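Local coordinates for phospholipase C-beta (PLC-beta) (Sepia officinalis, PDB 3QR0), which is a phospholipase C-beta that combines PH, EF-hand-like, TIM-barrel and C2 domains in one chain and carries a calcium ion, at residues A[250-255]-A[270-276]. Numbering follows the deposited sequence.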
loop_
_atom_site.group_PDB
_atom_site.type_symbol
_atom_site.label_atom_id
_atom_site.label_comp_id
_atom_site.label_asym_id
_atom_site.label_seq_id
_atom_site.Cartn_x
_atom_site.Cartn_y
_atom_site.Cartn_z
ATOM N N PHE A 250 17.481 -26.888 -13.452
ATOM C CA PHE A 250 16.966 -25.542 -13.242
ATOM C C PHE A 250 15.508 -25.454 -13.703
ATOM O O PHE A 250 14.667 -24.873 -13.016
ATOM C CB PHE A 250 17.852 -24.509 -13.961
ATOM C CG PHE A 250 17.571 -23.077 -13.573
ATOM C CD1 PHE A 250 17.523 -22.694 -12.234
ATOM C CD2 PHE A 250 17.378 -22.105 -14.548
ATOM C CE1 PHE A 250 17.268 -21.374 -11.880
ATOM C CE2 PHE A 250 17.128 -20.784 -14.202
ATOM C CZ PHE A 250 17.069 -20.416 -12.868
ATOM N N ARG A 251 15.215 -26.046 -14.855
ATOM C CA ARG A 251 13.855 -26.083 -15.392
ATOM C C ARG A 251 12.878 -26.711 -14.395
ATOM O O ARG A 251 11.816 -26.160 -14.118
ATOM C CB ARG A 251 13.839 -26.881 -16.691
ATOM C CG ARG A 251 12.488 -26.902 -17.412
ATOM C CD ARG A 251 12.421 -28.074 -18.351
ATOM N NE ARG A 251 12.413 -29.331 -17.614
ATOM C CZ ARG A 251 12.604 -30.531 -18.148
ATOM N NH1 ARG A 251 12.826 -30.677 -19.450
ATOM N NH2 ARG A 251 12.573 -31.600 -17.369
ATOM N N ASP A 252 13.255 -27.861 -13.849
ATOM C CA ASP A 252 12.420 -28.552 -12.871
ATOM C C ASP A 252 12.288 -27.752 -11.576
ATOM O O ASP A 252 11.217 -27.730 -10.977
ATOM C CB ASP A 252 12.956 -29.960 -12.607
ATOM C CG ASP A 252 12.789 -30.879 -13.809
ATOM O OD1 ASP A 252 13.363 -31.987 -13.802
ATOM O OD2 ASP A 252 12.082 -30.499 -14.769
ATOM N N PHE A 253 13.360 -27.075 -11.166
ATOM C CA PHE A 253 13.298 -26.160 -10.026
ATOM C C PHE A 253 12.248 -25.069 -10.268
ATOM O O PHE A 253 11.379 -24.836 -9.429
ATOM C CB PHE A 253 14.679 -25.544 -9.767
ATOM C CG PHE A 253 14.675 -24.389 -8.807
ATOM C CD1 PHE A 253 14.314 -24.565 -7.482
ATOM C CD2 PHE A 253 15.080 -23.128 -9.220
ATOM C CE1 PHE A 253 14.326 -23.500 -6.600
ATOM C CE2 PHE A 253 15.098 -22.064 -8.339
ATOM C CZ PHE A 253 14.723 -22.249 -7.028
ATOM N N LEU A 254 12.320 -24.417 -11.425
ATOM C CA LEU A 254 11.377 -23.351 -11.764
ATOM C C LEU A 254 9.940 -23.858 -11.897
ATOM O O LEU A 254 9.003 -23.186 -11.457
ATOM C CB LEU A 254 11.801 -22.638 -13.052
ATOM C CG LEU A 254 13.115 -21.849 -12.991
ATOM C CD1 LEU A 254 13.492 -21.306 -14.373
ATOM C CD2 LEU A 254 13.017 -20.734 -11.996
ATOM N N ASN A 255 9.770 -25.034 -12.500
ATOM C CA ASN A 255 8.438 -25.579 -12.768
ATOM C C ASN A 255 7.813 -26.354 -11.594
ATOM O O ASN A 255 6.594 -26.510 -11.555
ATOM C CB ASN A 255 8.464 -26.474 -14.016
ATOM C CG ASN A 255 8.686 -25.690 -15.311
ATOM O OD1 ASN A 255 8.431 -24.486 -15.382
ATOM N ND2 ASN A 255 9.150 -26.383 -16.343
ATOM N N LEU A 270 4.818 -23.378 -18.852
ATOM C CA LEU A 270 5.995 -23.878 -18.146
ATOM C C LEU A 270 7.261 -23.364 -18.821
ATOM O O LEU A 270 7.266 -23.127 -20.027
ATOM C CB LEU A 270 6.019 -25.409 -18.155
ATOM C CG LEU A 270 4.956 -26.156 -17.344
ATOM C CD1 LEU A 270 5.057 -27.648 -17.619
ATOM C CD2 LEU A 270 5.109 -25.875 -15.867
ATOM N N TYR A 271 8.327 -23.200 -18.043
ATOM C CA TYR A 271 9.649 -22.933 -18.610
ATOM C C TYR A 271 10.122 -24.121 -19.455
ATOM O O TYR A 271 9.901 -25.281 -19.089
ATOM C CB TYR A 271 10.681 -22.665 -17.508
ATOM C CG TYR A 271 10.569 -21.313 -16.850
ATOM C CD1 TYR A 271 9.846 -21.152 -15.675
ATOM C CD2 TYR A 271 11.199 -20.194 -17.392
ATOM C CE1 TYR A 271 9.748 -19.922 -15.057
ATOM C CE2 TYR A 271 11.106 -18.946 -16.778
ATOM C CZ TYR A 271 10.376 -18.820 -15.611
ATOM O OH TYR A 271 10.269 -17.603 -14.987
ATOM N N THR A 272 10.775 -23.822 -20.574
ATOM C CA THR A 272 11.341 -24.841 -21.455
ATOM C C THR A 272 12.856 -24.951 -21.264
ATOM O O THR A 272 13.470 -24.108 -20.599
ATOM C CB THR A 272 11.064 -24.504 -22.932
ATOM O OG1 THR A 272 11.752 -23.298 -23.289
ATOM C CG2 THR A 272 9.560 -24.336 -23.187
ATOM N N ASP A 273 13.445 -25.985 -21.867
ATOM C CA ASP A 273 14.902 -26.177 -21.884
ATOM C C ASP A 273 15.609 -24.961 -22.458
ATOM O O ASP A 273 16.532 -24.426 -21.846
ATOM C CB ASP A 273 15.296 -27.387 -22.744
ATOM C CG ASP A 273 14.971 -28.716 -22.091
ATOM O OD1 ASP A 273 14.329 -28.720 -21.024
ATOM O OD2 ASP A 273 15.362 -29.768 -22.658
ATOM N N ALA A 274 15.167 -24.543 -23.642
ATOM C CA ALA A 274 15.801 -23.446 -24.375
ATOM C C ALA A 274 15.774 -22.134 -23.587
ATOM O O ALA A 274 16.760 -21.401 -23.575
ATOM C CB ALA A 274 15.137 -23.266 -25.742
ATOM N N GLN A 275 14.652 -21.847 -22.933
ATOM C CA GLN A 275 14.535 -20.659 -22.085
ATOM C C GLN A 275 15.474 -20.722 -20.885
ATOM O O GLN A 275 16.110 -19.728 -20.540
ATOM C CB GLN A 275 13.105 -20.483 -21.580
ATOM C CG GLN A 275 12.093 -20.127 -22.659
ATOM C CD GLN A 275 10.655 -20.296 -22.190
ATOM O OE1 GLN A 275 10.397 -20.687 -21.049
ATOM N NE2 GLN A 275 9.707 -19.996 -23.075
ATOM N N CYS A 276 15.550 -21.890 -20.251
ATOM C CA CYS A 276 16.393 -22.075 -19.068
ATOM C C CYS A 276 17.887 -22.026 -19.390
ATOM O O CYS A 276 18.661 -21.441 -18.634
ATOM C CB CYS A 276 16.032 -23.376 -18.351
ATOM S SG CYS A 276 14.440 -23.263 -17.518
#
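N255 and Y271 pair amide to backbone in the EF-hand-like region, where helix 247-257 meets the loop leading into helix 273-288. N255 OD1 accepts from Y271 N (3.0 Å), in its carbonyl plane and on a lone pair, while N255 ND2 gives to Y271 O at 3.1 Å and a nearly straight 169°. Two bonds to one residue's backbone fix the rotation of the amide, and L270 CD2 packs on N255 CG. From the preceding residue, L254 CD1 stands over the centre of the Y271 ring, 3.8 Å from the centroid and 8° off the normal, a CH-pi contact; Y271 OH bonds to E310. R251 has CG anti to its backbone N (chi1 -175°) and bends at chi3. This bend carries R251 NH1 to the syn lone pair of D273 OD1, 2.9 Å away, in a bent bond tilted from the guanidinium plane, while NE and NH2 both grip D252 OD2, in that plane. This network probably keeps the guanidinium from turning. T272, the N-cap, forms a capping box with Q275: T272 OG1 accepts from Q275 N, and T272 N gives to Q275 OE1. C276, in the first turn, lays SG 3.6 Å from R251 CA and 3.8 Å from L254 CD1.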